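Local coordinates for glutathione reductase (Bartonella henselae, PDB 3O0H), which probably catalyses the NADPH-dependent reduction of glutathione disulfide to glutathione, with bound FAD passing electrons to a redox-active disulfide, at residues D231-L237 with M409-L413; L238-M242 with S367-I371; P356-L360 with L443-L447; E418-V422 with K446-F452. One frame throughout, in Å; residues are numbered along the deposited sequence.

Contact 1: D231-L237 with M409-L413; sequences DYDLRQL and MFMKL
Leu234 and Phe410, their CA atoms 8.5 Å apart, are the nearest CA pair between helix 232-237 and strand 409-413. The two axes run nearly antiparallel, at 166°, and come within 10.2 Å. Phe410 points its CB toward the helix, and CG anti to the backbone N (chi1 166°) brings the ring against Leu237 and Asp233. Leu237 CD1 sits over one ring face, 3.7 Å from the Phe410 centroid, in a CH-pi contact. At the far end of the ring Asp233 CB packs 3.4 Å from Phe410 CZ, while Leu234 CD2 approaches CE2 obliquely.

Lys412 carries its ammonium to a pair of carboxylates. Asp231 OD1 receives Lys412 NZ through its syn lone pair at 2.9 Å, and Asp233 OD2 takes the same NZ at 2.8 Å on its anti side, out of the carboxylate plane. Glu378 adds a salt bridge to Lys412 and gives its backbone N to Asp231 OD2; Arg392 pairs with Asp233. Asp231 OD1 also accepts from Asp233 N at 3.0 Å, the N-cap bond of the helix. This is a helix laid on an antiparallel sheet, joining the probable NADPH-binding domain to the dimerisation domain, as in related disulfide oxidoreductases.

Contact 2: L238-M242 with S367-I371; sequences LNDAM and SQPEI
Leu238 and Ala241 pack on Pro369 in an apolar helix-to-loop contact. Helix 232-245, from what is probably the Rossmann-type NADPH-binding domain, here meets the turn of the beta hairpin formed by strands 363-365 and 371-375 at one side of the dimerisation domain's sheet. The peptide bond before Pro369 is cis. Leu238 does most of the touching, because its two methyls fork around the turn. Leu238 CD1 lies 3.5 Å from Pro369 O and 3.8 Å from Pro369 CD. Leu238 CD2 reaches Ser367 CB at 3.6 Å and Ile371 CD1 at 3.9 Å, spanning both arms of the loop. One turn further along the helix, Ala241 CB presses on the proline ring, 3.5 Å from Pro369 CD.

Gln368 points its CB away from the helix, and its OE1 is hydrogen-bonded to Ser79 of helix 69-88. Its backbone O accepts from Lys245, a polar link back to the end of helix 232-245. Met242 barely touches the loop and packs on helix 201-212 and strand 248-250. Within the turn, Ser367 OG, at chi1 47°, swings across the bend and donates to Pro369 O at 2.7 Å, tilted 21° from the carbonyl plane.

Contact 3: P356-L360 with L443-L447; sequences PDYDL and LKGKL
Lys444 and the loop 356-360 meet most closely at the lysine's ammonium, where two oxygens of the loop converge. Asp357 OD2 forms a salt bridge with Lys444 NZ at 2.8 Å, met on its syn side but out of the carboxylate plane. Asp359 O accepts from the same Lys444 NZ at 2.9 Å, with the donor 47° above the carbonyl plane. The lysine reaches this far because, beyond its one bend at chi2 (69°), the chain runs out extended; it comes at Asp357 from the opposite direction. Asp357 is itself held: its OD1 accepts from Asp359 N at 3.0 Å, nearly along the C-O axis, closing an Asx turn, which probably helps to set the carboxylate and the Asp359 carbonyl toward the same ammonium.

Leu360 supplies the apolar half. Leu360 CD1 rests 3.6 Å from Leu443 O and 4.2 Å from Lys444 CA, so the loop between helix 334-349 and strand 363-365 is tied to the C-terminal end of helix 432-444 in the dimerisation domain. That end is a Schellman motif: Lys446, with a positive phi of 56°, sends its N back to Leu443 O at 2.9 Å.

The outer side is looser. Lys446 is exposed and gives Leu360 CD1 little more than its CE, 3.9 Å away, the two side chains crossing at a slant. Asp359 is exposed too, and its OD2 stays well beyond bonding distance of Lys444 NZ, although the opposite charges probably attract weakly. On the dimer side, Lys444 also packs on Thr455 of the second subunit.

Contact 4: E418-V422 with K446-F452; sequences ESRIV and KLTKDIF
Arg420 O is gripped twice from the start of helix 449-454: Lys449 N donates to it at 2.9 Å, and Thr448 CA makes a CA-H...O contact at 3.2 Å. The Lys449 bond and a weak one from Val422 N to Leu447 O flank a single antiparallel bridge, in which Ile421 and Thr448 are a non-hydrogen-bonded pair. The bridge joins the hairpin loop between strands 409-416 and 422-428 of the dimerisation domain to the N-terminal end of the helix. An ST turn shapes that loop, with Ser419 OG accepting from Ile421 N at 3.0 Å.

Arg420, bent at both chi2 and chi3, folds its guanidinium back over the helix end. Lys449 CB lies 3.7 Å above the centre of one face of the Arg420 guanidinium, and Asp450 comes in at the edge. There Arg420 NE donates to Asp450 OD2 at 3.0 Å in a nearly straight bond (168°), but the two planes are turned 58° apart, and the second bond, NH2 to OD1, is weak. NH1 goes to Glu389 and Tyr391. Val422 CG2 packs 3.6 Å from Phe452 CE1, and both side chains touch Leu443 of helix 432-444, while Phe452 also meets Ile441 of the second subunit.

Lys449 NZ is bound by Met469 O and Asp453; a water accepts from Lys449 NZ at 2.8 Å and also from Arg420 NH2, bridging the two like charges.

In the fold
From the N terminus, helix 232-245 comes first: its first half opens contact 1 and its second half contact 2, which closes earlier, at 367-371, and so nests inside the loop that contact 1 completes at 409-413. Together they fix the helix against the dimerisation domain, touching where Leu234 meets Ile371. Contact 3 opens at 356-360 within those loops and closes at 443-447, crossing both; it ties the loop before strand 363-365 to the end of helix 432-444. Contact 4 begins after contact 1 has closed, shares Lys446 and Leu447 with contact 3, and ties a hairpin loop to the start of helix 449-454. Leu413 packs contact 1 onto contact 4; contacts 3 and 4 both reach the second subunit.

Contact 1: D231-L237 with M409-L413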
loop_
_atom_site.group_PDB
_atom_site.type_symbol
_atom_site.label_atom_id
_atom_site.label_comp_id
_atom_site.label_asym_id
_atom_site.label_seq_id
_atom_site.Cartn_x
_atom_site.Cartn_y
_atom_site.Cartn_z
ATOM N N ASP B 231 4.898 3.348 -19.428
ATOM C CA ASP B 231 6.318 3.029 -19.444
ATOM C C ASP B 231 6.550 1.591 -19.989
ATOM O O ASP B 231 5.821 0.677 -19.667
ATOM C CB ASP B 231 6.888 3.231 -18.031
ATOM C CG ASP B 231 8.379 2.897 -17.922
ATOM O OD1 ASP B 231 8.669 1.688 -17.859
ATOM O OD2 ASP B 231 9.201 3.826 -17.879
ATOM N N TYR B 232 7.564 1.430 -20.834
ATOM C CA TYR B 232 7.801 0.139 -21.531
ATOM C C TYR B 232 7.948 -1.027 -20.551
ATOM O O TYR B 232 7.416 -2.104 -20.789
ATOM C CB TYR B 232 9.010 0.206 -22.459
ATOM C CG TYR B 232 9.496 -1.187 -22.890
ATOM C CD1 TYR B 232 8.919 -1.864 -23.950
ATOM C CD2 TYR B 232 10.533 -1.820 -22.193
ATOM C CE1 TYR B 232 9.359 -3.141 -24.326
ATOM C CE2 TYR B 232 11.010 -3.090 -22.575
ATOM C CZ TYR B 232 10.407 -3.762 -23.627
ATOM O OH TYR B 232 10.902 -5.040 -23.970
ATOM N N ASP B 233 8.649 -0.832 -19.429
ATOM C CA ASP B 233 8.799 -1.943 -18.460
ATOM C C ASP B 233 7.423 -2.411 -17.973
ATOM O O ASP B 233 7.180 -3.608 -17.819
ATOM C CB ASP B 233 9.639 -1.540 -17.254
ATOM C CG ASP B 233 11.117 -1.610 -17.504
ATOM O OD1 ASP B 233 11.588 -2.571 -18.138
ATOM O OD2 ASP B 233 11.828 -0.736 -16.998
ATOM N N LEU B 234 6.500 -1.485 -17.688
ATOM C CA LEU B 234 5.151 -1.907 -17.268
ATOM C C LEU B 234 4.434 -2.732 -18.340
ATOM O O LEU B 234 3.724 -3.709 -18.051
ATOM C CB LEU B 234 4.285 -0.703 -16.910
ATOM C CG LEU B 234 4.880 0.225 -15.848
ATOM C CD1 LEU B 234 4.121 1.609 -15.869
ATOM C CD2 LEU B 234 4.927 -0.451 -14.446
ATOM N N ARG B 235 4.596 -2.319 -19.581
ATOM C CA ARG B 235 3.922 -3.002 -20.667
ATOM C C ARG B 235 4.506 -4.400 -20.798
ATOM O O ARG B 235 3.768 -5.414 -20.919
ATOM C CB ARG B 235 4.135 -2.231 -21.962
ATOM C CG ARG B 235 3.576 -0.799 -21.950
ATOM C CD ARG B 235 3.943 -0.074 -23.226
ATOM N NE ARG B 235 3.261 -0.546 -24.431
ATOM C CZ ARG B 235 3.578 -0.132 -25.669
ATOM N NH1 ARG B 235 4.518 0.774 -25.875
ATOM N NH2 ARG B 235 2.921 -0.591 -26.716
ATOM N N GLN B 236 5.836 -4.463 -20.779
ATOM C CA GLN B 236 6.501 -5.721 -21.079
ATOM C C GLN B 236 6.300 -6.694 -19.942
ATOM O O GLN B 236 5.959 -7.848 -20.187
ATOM C CB GLN B 236 7.978 -5.519 -21.374
ATOM C CG GLN B 236 8.694 -6.823 -21.809
ATOM C CD GLN B 236 8.291 -7.198 -23.213
ATOM O OE1 GLN B 236 8.593 -6.461 -24.151
ATOM N NE2 GLN B 236 7.541 -8.320 -23.367
ATOM N N LEU B 237 6.496 -6.239 -18.702
ATOM C CA LEU B 237 6.353 -7.160 -17.557
ATOM C C LEU B 237 4.941 -7.707 -17.456
ATOM O O LEU B 237 4.750 -8.909 -17.123
ATOM C CB LEU B 237 6.756 -6.500 -16.239
ATOM C CG LEU B 237 8.230 -6.158 -16.045
ATOM C CD1 LEU B 237 8.427 -5.147 -14.855
ATOM C CD2 LEU B 237 9.000 -7.416 -15.799
ATOM N N MET B 409 7.906 -7.911 -7.689
ATOM C CA MET B 409 7.540 -6.516 -7.532
ATOM C C MET B 409 8.559 -5.761 -8.361
ATOM O O MET B 409 9.770 -6.051 -8.292
ATOM C CB MET B 409 7.649 -6.045 -6.079
ATOM C CG MET B 409 7.461 -4.487 -5.894
ATOM S SD MET B 409 5.767 -3.883 -6.062
ATOM C CE MET B 409 4.977 -5.353 -5.479
ATOM N N PHE B 410 8.061 -4.823 -9.141
ATOM C CA PHE B 410 8.897 -3.952 -9.961
ATOM C C PHE B 410 8.711 -2.503 -9.518
ATOM O O PHE B 410 7.582 -2.048 -9.376
ATOM C CB PHE B 410 8.480 -4.113 -11.402
ATOM C CG PHE B 410 9.010 -3.052 -12.275
ATOM C CD1 PHE B 410 10.314 -3.135 -12.750
ATOM C CD2 PHE B 410 8.226 -1.937 -12.592
ATOM C CE1 PHE B 410 10.841 -2.161 -13.540
ATOM C CE2 PHE B 410 8.744 -0.930 -13.422
ATOM C CZ PHE B 410 10.056 -1.040 -13.874
ATOM N N MET B 411 9.792 -1.778 -9.268
ATOM C CA MET B 411 9.699 -0.354 -8.905
ATOM C C MET B 411 10.775 0.393 -9.692
ATOM O O MET B 411 11.939 -0.063 -9.777
ATOM C CB MET B 411 9.932 -0.130 -7.416
ATOM C CG MET B 411 8.827 -0.678 -6.516
ATOM S SD MET B 411 9.279 -0.734 -4.735
ATOM C CE MET B 411 7.710 -1.196 -4.003
ATOM N N LYS B 412 10.406 1.517 -10.286
ATOM C CA LYS B 412 11.398 2.299 -11.019
ATOM C C LYS B 412 11.191 3.789 -10.757
ATOM O O LYS B 412 10.085 4.284 -10.825
ATOM C CB LYS B 412 11.352 1.952 -12.497
ATOM C CG LYS B 412 12.343 2.716 -13.330
ATOM C CD LYS B 412 12.486 2.167 -14.733
ATOM C CE LYS B 412 11.363 2.611 -15.645
ATOM N NZ LYS B 412 11.376 2.002 -17.011
ATOM N N LEU B 413 12.258 4.495 -10.383
ATOM C CA LEU B 413 12.197 5.948 -10.274
ATOM C C LEU B 413 13.014 6.568 -11.407
ATOM O O LEU B 413 14.092 6.126 -11.725
ATOM C CB LEU B 413 12.705 6.377 -8.917
ATOM C CG LEU B 413 11.959 5.855 -7.696
ATOM C CD1 LEU B 413 12.655 6.270 -6.403
ATOM C CD2 LEU B 413 10.525 6.316 -7.727
#

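Contact 2: L238-M242 with S367-I371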
loop_
_atom_site.group_PDB
_atom_site.type_symbol
_atom_site.label_atom_id
_atom_site.label_comp_id
_atom_site.label_asym_id
_atom_site.label_seq_id
_atom_site.Cartn_x
_atom_site.Cartn_y
_atom_site.Cartn_z
ATOM N N LEU B 238 3.936 -6.853 -17.701
ATOM C CA LEU B 238 2.551 -7.331 -17.649
ATOM C C LEU B 238 2.294 -8.360 -18.763
ATOM O O LEU B 238 1.769 -9.461 -18.511
ATOM C CB LEU B 238 1.526 -6.191 -17.730
ATOM C CG LEU B 238 0.067 -6.637 -17.737
ATOM C CD1 LEU B 238 -0.276 -7.471 -16.491
ATOM C CD2 LEU B 238 -0.902 -5.380 -17.841
ATOM N N ASN B 239 2.705 -8.012 -19.977
ATOM C CA ASN B 239 2.513 -8.916 -21.120
ATOM C C ASN B 239 3.063 -10.283 -20.769
ATOM O O ASN B 239 2.408 -11.288 -20.967
ATOM C CB ASN B 239 3.252 -8.406 -22.354
ATOM C CG ASN B 239 3.222 -9.414 -23.491
ATOM O OD1 ASN B 239 2.249 -9.475 -24.244
ATOM N ND2 ASN B 239 4.273 -10.218 -23.596
ATOM N N ASP B 240 4.291 -10.304 -20.250
ATOM C CA ASP B 240 4.980 -11.543 -20.035
ATOM C C ASP B 240 4.319 -12.370 -18.900
ATOM O O ASP B 240 4.257 -13.604 -18.960
ATOM C CB ASP B 240 6.443 -11.295 -19.757
ATOM C CG ASP B 240 7.185 -10.673 -20.932
ATOM O OD1 ASP B 240 6.690 -10.582 -22.070
ATOM O OD2 ASP B 240 8.339 -10.300 -20.686
ATOM N N ALA B 241 3.821 -11.705 -17.866
ATOM C CA ALA B 241 3.133 -12.421 -16.785
ATOM C C ALA B 241 1.796 -13.013 -17.269
ATOM O O ALA B 241 1.353 -14.094 -16.798
ATOM C CB ALA B 241 2.901 -11.474 -15.597
ATOM N N MET B 242 1.132 -12.297 -18.173
ATOM C CA MET B 242 -0.164 -12.756 -18.681
ATOM C C MET B 242 0.028 -13.996 -19.545
ATOM O O MET B 242 -0.705 -14.951 -19.433
ATOM C CB MET B 242 -0.899 -11.629 -19.447
ATOM C CG MET B 242 -1.411 -10.508 -18.525
ATOM S SD MET B 242 -2.063 -9.071 -19.398
ATOM C CE MET B 242 -3.561 -9.815 -20.089
ATOM N N SER B 367 -4.898 -4.598 -13.533
ATOM C CA SER B 367 -4.429 -5.814 -14.138
ATOM C C SER B 367 -3.876 -6.728 -13.031
ATOM O O SER B 367 -3.829 -6.360 -11.833
ATOM C CB SER B 367 -3.344 -5.463 -15.183
ATOM O OG SER B 367 -2.401 -4.561 -14.650
ATOM N N GLN B 368 -3.471 -7.924 -13.422
ATOM C CA GLN B 368 -2.796 -8.847 -12.522
ATOM C C GLN B 368 -1.576 -9.401 -13.251
ATOM O O GLN B 368 -1.725 -10.183 -14.159
ATOM C CB GLN B 368 -3.716 -9.967 -12.075
ATOM C CG GLN B 368 -5.033 -9.409 -11.421
ATOM C CD GLN B 368 -6.105 -10.465 -11.202
ATOM O OE1 GLN B 368 -7.241 -10.378 -11.724
ATOM N NE2 GLN B 368 -5.758 -11.460 -10.464
ATOM N N PRO B 369 -0.386 -8.947 -12.883
ATOM C CA PRO B 369 -0.068 -7.970 -11.836
ATOM C C PRO B 369 -0.588 -6.545 -12.092
ATOM O O PRO B 369 -0.772 -6.153 -13.240
ATOM C CB PRO B 369 1.475 -7.966 -11.791
ATOM C CG PRO B 369 1.910 -8.658 -13.053
ATOM C CD PRO B 369 0.819 -9.515 -13.530
ATOM N N GLU B 370 -0.864 -5.864 -10.976
ATOM C CA GLU B 370 -1.337 -4.512 -10.911
ATOM C C GLU B 370 -0.233 -3.535 -11.291
ATOM O O GLU B 370 0.969 -3.806 -11.118
ATOM C CB GLU B 370 -1.804 -4.175 -9.479
ATOM C CG GLU B 370 -2.913 -5.020 -8.929
ATOM C CD GLU B 370 -2.974 -4.910 -7.404
ATOM O OE1 GLU B 370 -3.534 -3.885 -6.933
ATOM O OE2 GLU B 370 -2.441 -5.834 -6.724
ATOM N N ILE B 371 -0.668 -2.392 -11.814
ATOM C CA ILE B 371 0.216 -1.328 -12.242
ATOM C C ILE B 371 -0.191 -0.002 -11.560
ATOM O O ILE B 371 -1.392 0.290 -11.400
ATOM C CB ILE B 371 0.127 -1.146 -13.773
ATOM C CG1 ILE B 371 0.911 -2.239 -14.481
ATOM C CG2 ILE B 371 0.678 0.230 -14.233
ATOM C CD1 ILE B 371 0.591 -2.308 -16.031
#

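Contact 3: P356-L360 with L443-L447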
loop_
_atom_site.group_PDB
_atom_site.type_symbol
_atom_site.label_atom_id
_atom_site.label_comp_id
_atom_site.label_asym_id
_atom_site.label_seq_id
_atom_site.Cartn_x
_atom_site.Cartn_y
_atom_site.Cartn_z
ATOM N N PRO B 356 -8.243 24.061 -13.335
ATOM C CA PRO B 356 -7.913 22.655 -13.139
ATOM C C PRO B 356 -6.433 22.374 -13.369
ATOM O O PRO B 356 -5.728 23.136 -14.046
ATOM C CB PRO B 356 -8.772 21.939 -14.182
ATOM C CG PRO B 356 -9.007 23.016 -15.269
ATOM C CD PRO B 356 -9.121 24.276 -14.508
ATOM N N ASP B 357 -5.965 21.300 -12.747
ATOM C CA ASP B 357 -4.570 20.928 -12.769
ATOM C C ASP B 357 -4.475 19.458 -13.162
ATOM O O ASP B 357 -4.837 18.563 -12.364
ATOM C CB ASP B 357 -3.985 21.111 -11.390
ATOM C CG ASP B 357 -2.531 20.663 -11.298
ATOM O OD1 ASP B 357 -1.946 20.214 -12.310
ATOM O OD2 ASP B 357 -1.994 20.738 -10.184
ATOM N N TYR B 358 -4.015 19.216 -14.387
ATOM C CA TYR B 358 -3.926 17.870 -14.932
ATOM C C TYR B 358 -2.455 17.411 -15.037
ATOM O O TYR B 358 -2.129 16.462 -15.757
ATOM C CB TYR B 358 -4.627 17.786 -16.310
ATOM C CG TYR B 358 -6.098 18.275 -16.368
ATOM C CD1 TYR B 358 -7.024 17.969 -15.354
ATOM C CD2 TYR B 358 -6.560 19.031 -17.457
ATOM C CE1 TYR B 358 -8.365 18.445 -15.418
ATOM C CE2 TYR B 358 -7.913 19.514 -17.519
ATOM C CZ TYR B 358 -8.813 19.184 -16.501
ATOM O OH TYR B 358 -10.124 19.660 -16.519
ATOM N N ASP B 359 -1.572 18.073 -14.308
ATOM C CA ASP B 359 -0.176 17.660 -14.250
ATOM C C ASP B 359 0.033 16.615 -13.166
ATOM O O ASP B 359 -0.564 16.706 -12.075
ATOM C CB ASP B 359 0.706 18.888 -13.985
ATOM C CG ASP B 359 0.661 19.874 -15.141
ATOM O OD1 ASP B 359 0.331 19.414 -16.273
ATOM O OD2 ASP B 359 0.940 21.093 -14.926
ATOM N N LEU B 360 0.908 15.648 -13.481
ATOM C CA LEU B 360 1.386 14.625 -12.559
ATOM C C LEU B 360 0.227 13.828 -11.943
ATOM O O LEU B 360 0.230 13.512 -10.751
ATOM C CB LEU B 360 2.298 15.235 -11.485
ATOM C CG LEU B 360 3.681 15.757 -11.927
ATOM C CD1 LEU B 360 4.432 16.593 -10.835
ATOM C CD2 LEU B 360 4.505 14.560 -12.318
ATOM N N LEU B 443 5.990 13.222 -5.633
ATOM C CA LEU B 443 6.269 13.798 -6.960
ATOM C C LEU B 443 5.538 15.140 -7.177
ATOM O O LEU B 443 6.124 16.085 -7.730
ATOM C CB LEU B 443 5.991 12.833 -8.107
ATOM C CG LEU B 443 7.173 11.941 -8.520
ATOM C CD1 LEU B 443 7.548 11.054 -7.394
ATOM C CD2 LEU B 443 6.890 11.118 -9.752
ATOM N N LYS B 444 4.295 15.251 -6.707
ATOM C CA LYS B 444 3.574 16.548 -6.750
ATOM C C LYS B 444 4.380 17.628 -6.028
ATOM O O LYS B 444 4.359 18.797 -6.411
ATOM C CB LYS B 444 2.147 16.426 -6.135
ATOM C CG LYS B 444 1.224 17.601 -6.487
ATOM C CD LYS B 444 0.864 17.554 -7.985
ATOM C CE LYS B 444 -0.138 18.594 -8.433
ATOM N NZ LYS B 444 -0.176 18.585 -9.913
ATOM N N GLY B 445 5.056 17.231 -4.956
ATOM C CA GLY B 445 5.910 18.078 -4.177
ATOM C C GLY B 445 7.286 18.359 -4.764
ATOM O O GLY B 445 8.026 19.148 -4.180
ATOM N N LYS B 446 7.597 17.719 -5.891
ATOM C CA LYS B 446 8.905 17.833 -6.578
ATOM C C LYS B 446 10.058 17.467 -5.660
ATOM O O LYS B 446 11.154 18.011 -5.748
ATOM C CB LYS B 446 9.075 19.217 -7.174
ATOM C CG LYS B 446 7.913 19.588 -8.103
ATOM C CD LYS B 446 8.169 19.263 -9.530
ATOM C CE LYS B 446 6.941 19.600 -10.410
ATOM N NZ LYS B 446 6.606 21.006 -10.234
ATOM N N LEU B 447 9.830 16.484 -4.805
ATOM C CA LEU B 447 10.889 16.062 -3.907
ATOM C C LEU B 447 12.021 15.444 -4.710
ATOM O O LEU B 447 11.799 14.753 -5.723
ATOM C CB LEU B 447 10.359 15.067 -2.890
ATOM C CG LEU B 447 9.386 15.631 -1.847
ATOM C CD1 LEU B 447 9.056 14.524 -0.811
ATOM C CD2 LEU B 447 9.945 16.868 -1.101
#

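Contact 4: E418-V422 with K446-F452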
loop_
_atom_site.group_PDB
_atom_site.type_symbol
_atom_site.label_atom_id
_atom_site.label_comp_id
_atom_site.label_asym_id
_atom_site.label_seq_id
_atom_site.Cartn_x
_atom_site.Cartn_y
_atom_site.Cartn_z
ATOM N N GLU B 418 20.051 16.758 -13.310
ATOM C CA GLU B 418 20.514 18.109 -13.023
ATOM C C GLU B 418 19.802 18.681 -11.821
ATOM O O GLU B 418 20.444 19.257 -10.991
ATOM C CB GLU B 418 20.309 19.047 -14.204
ATOM C CG GLU B 418 21.202 18.711 -15.382
ATOM C CD GLU B 418 20.825 19.496 -16.643
ATOM O OE1 GLU B 418 19.620 19.489 -17.045
ATOM O OE2 GLU B 418 21.753 20.073 -17.248
ATOM N N SER B 419 18.480 18.552 -11.747
ATOM C CA SER B 419 17.721 19.091 -10.593
ATOM C C SER B 419 17.636 18.083 -9.423
ATOM O O SER B 419 17.321 18.470 -8.301
ATOM C CB SER B 419 16.298 19.444 -11.002
ATOM O OG SER B 419 15.606 18.224 -11.269
ATOM N N ARG B 420 17.926 16.817 -9.695
ATOM C CA ARG B 420 17.698 15.695 -8.753
ATOM C C ARG B 420 16.194 15.415 -8.483
ATOM O O ARG B 420 15.862 14.517 -7.713
ATOM C CB ARG B 420 18.503 15.863 -7.443
ATOM C CG ARG B 420 20.059 15.657 -7.618
ATOM C CD ARG B 420 20.434 14.165 -7.797
ATOM N NE ARG B 420 20.376 13.341 -6.562
ATOM C CZ ARG B 420 20.454 12.000 -6.524
ATOM N NH1 ARG B 420 20.579 11.297 -7.651
ATOM N NH2 ARG B 420 20.430 11.344 -5.353
ATOM N N ILE B 421 15.285 16.120 -9.158
ATOM C CA ILE B 421 13.846 15.881 -8.958
ATOM C C ILE B 421 13.430 14.497 -9.532
ATOM O O ILE B 421 13.826 14.121 -10.651
ATOM C CB ILE B 421 12.988 17.008 -9.558
ATOM C CG1 ILE B 421 13.264 18.351 -8.845
ATOM C CG2 ILE B 421 11.526 16.671 -9.398
ATOM C CD1 ILE B 421 12.649 19.595 -9.522
ATOM N N VAL B 422 12.634 13.754 -8.767
ATOM C CA VAL B 422 12.029 12.505 -9.271
ATOM C C VAL B 422 10.875 12.953 -10.158
ATOM O O VAL B 422 9.909 13.579 -9.684
ATOM C CB VAL B 422 11.499 11.617 -8.185
ATOM C CG1 VAL B 422 10.973 10.304 -8.804
ATOM C CG2 VAL B 422 12.567 11.372 -7.134
ATOM N N LYS B 446 7.597 17.719 -5.891
ATOM C CA LYS B 446 8.905 17.833 -6.578
ATOM C C LYS B 446 10.058 17.467 -5.660
ATOM O O LYS B 446 11.154 18.011 -5.748
ATOM C CB LYS B 446 9.075 19.217 -7.174
ATOM C CG LYS B 446 7.913 19.588 -8.103
ATOM C CD LYS B 446 8.169 19.263 -9.530
ATOM C CE LYS B 446 6.941 19.600 -10.410
ATOM N NZ LYS B 446 6.606 21.006 -10.234
ATOM N N LEU B 447 9.830 16.484 -4.805
ATOM C CA LEU B 447 10.889 16.062 -3.907
ATOM C C LEU B 447 12.021 15.444 -4.710
ATOM O O LEU B 447 11.799 14.753 -5.723
ATOM C CB LEU B 447 10.359 15.067 -2.890
ATOM C CG LEU B 447 9.386 15.631 -1.847
ATOM C CD1 LEU B 447 9.056 14.524 -0.811
ATOM C CD2 LEU B 447 9.945 16.868 -1.101
ATOM N N THR B 448 13.227 15.642 -4.209
ATOM C CA THR B 448 14.411 15.172 -4.892
ATOM C C THR B 448 14.708 13.749 -4.429
ATOM O O THR B 448 14.221 13.284 -3.378
ATOM C CB THR B 448 15.618 16.070 -4.635
ATOM O OG1 THR B 448 15.857 16.163 -3.221
ATOM C CG2 THR B 448 15.390 17.489 -5.198
ATOM N N LYS B 449 15.488 13.058 -5.245
ATOM C CA LYS B 449 15.861 11.698 -4.974
ATOM C C LYS B 449 16.594 11.589 -3.624
ATOM O O LYS B 449 16.454 10.584 -2.909
ATOM C CB LYS B 449 16.745 11.198 -6.114
ATOM C CG LYS B 449 17.243 9.756 -5.945
ATOM C CD LYS B 449 16.102 8.749 -5.640
ATOM C CE LYS B 449 16.633 7.274 -5.801
ATOM N NZ LYS B 449 17.876 7.011 -5.027
ATOM N N ASP B 450 17.340 12.642 -3.261
ATOM C CA ASP B 450 18.014 12.721 -1.976
ATOM C C ASP B 450 17.081 12.605 -0.776
ATOM O O ASP B 450 17.462 12.064 0.246
ATOM C CB ASP B 450 18.837 14.016 -1.898
ATOM C CG ASP B 450 19.884 14.049 -2.960
ATOM O OD1 ASP B 450 20.875 13.323 -2.769
ATOM O OD2 ASP B 450 19.670 14.721 -4.014
ATOM N N ILE B 451 15.869 13.105 -0.891
ATOM C CA ILE B 451 14.913 13.050 0.210
ATOM C C ILE B 451 14.362 11.630 0.343
ATOM O O ILE B 451 14.142 11.152 1.467
ATOM C CB ILE B 451 13.722 13.998 0.004
ATOM C CG1 ILE B 451 14.168 15.480 -0.027
ATOM C CG2 ILE B 451 12.606 13.735 1.078
ATOM C CD1 ILE B 451 15.005 15.958 1.112
ATOM N N PHE B 452 14.126 10.960 -0.788
ATOM C CA PHE B 452 13.771 9.542 -0.763
ATOM C C PHE B 452 14.835 8.763 0.005
ATOM O O PHE B 452 14.516 7.942 0.885
ATOM C CB PHE B 452 13.646 8.959 -2.189
ATOM C CG PHE B 452 12.335 9.271 -2.890
ATOM C CD1 PHE B 452 12.017 10.556 -3.305
ATOM C CD2 PHE B 452 11.441 8.257 -3.193
ATOM C CE1 PHE B 452 10.820 10.848 -3.978
ATOM C CE2 PHE B 452 10.212 8.544 -3.859
ATOM C CZ PHE B 452 9.908 9.840 -4.249
HETATM O O HOH W 1 20.292 8.418 -4.996
HETATM O O HOH W 2 9.467 14.590 -7.213
#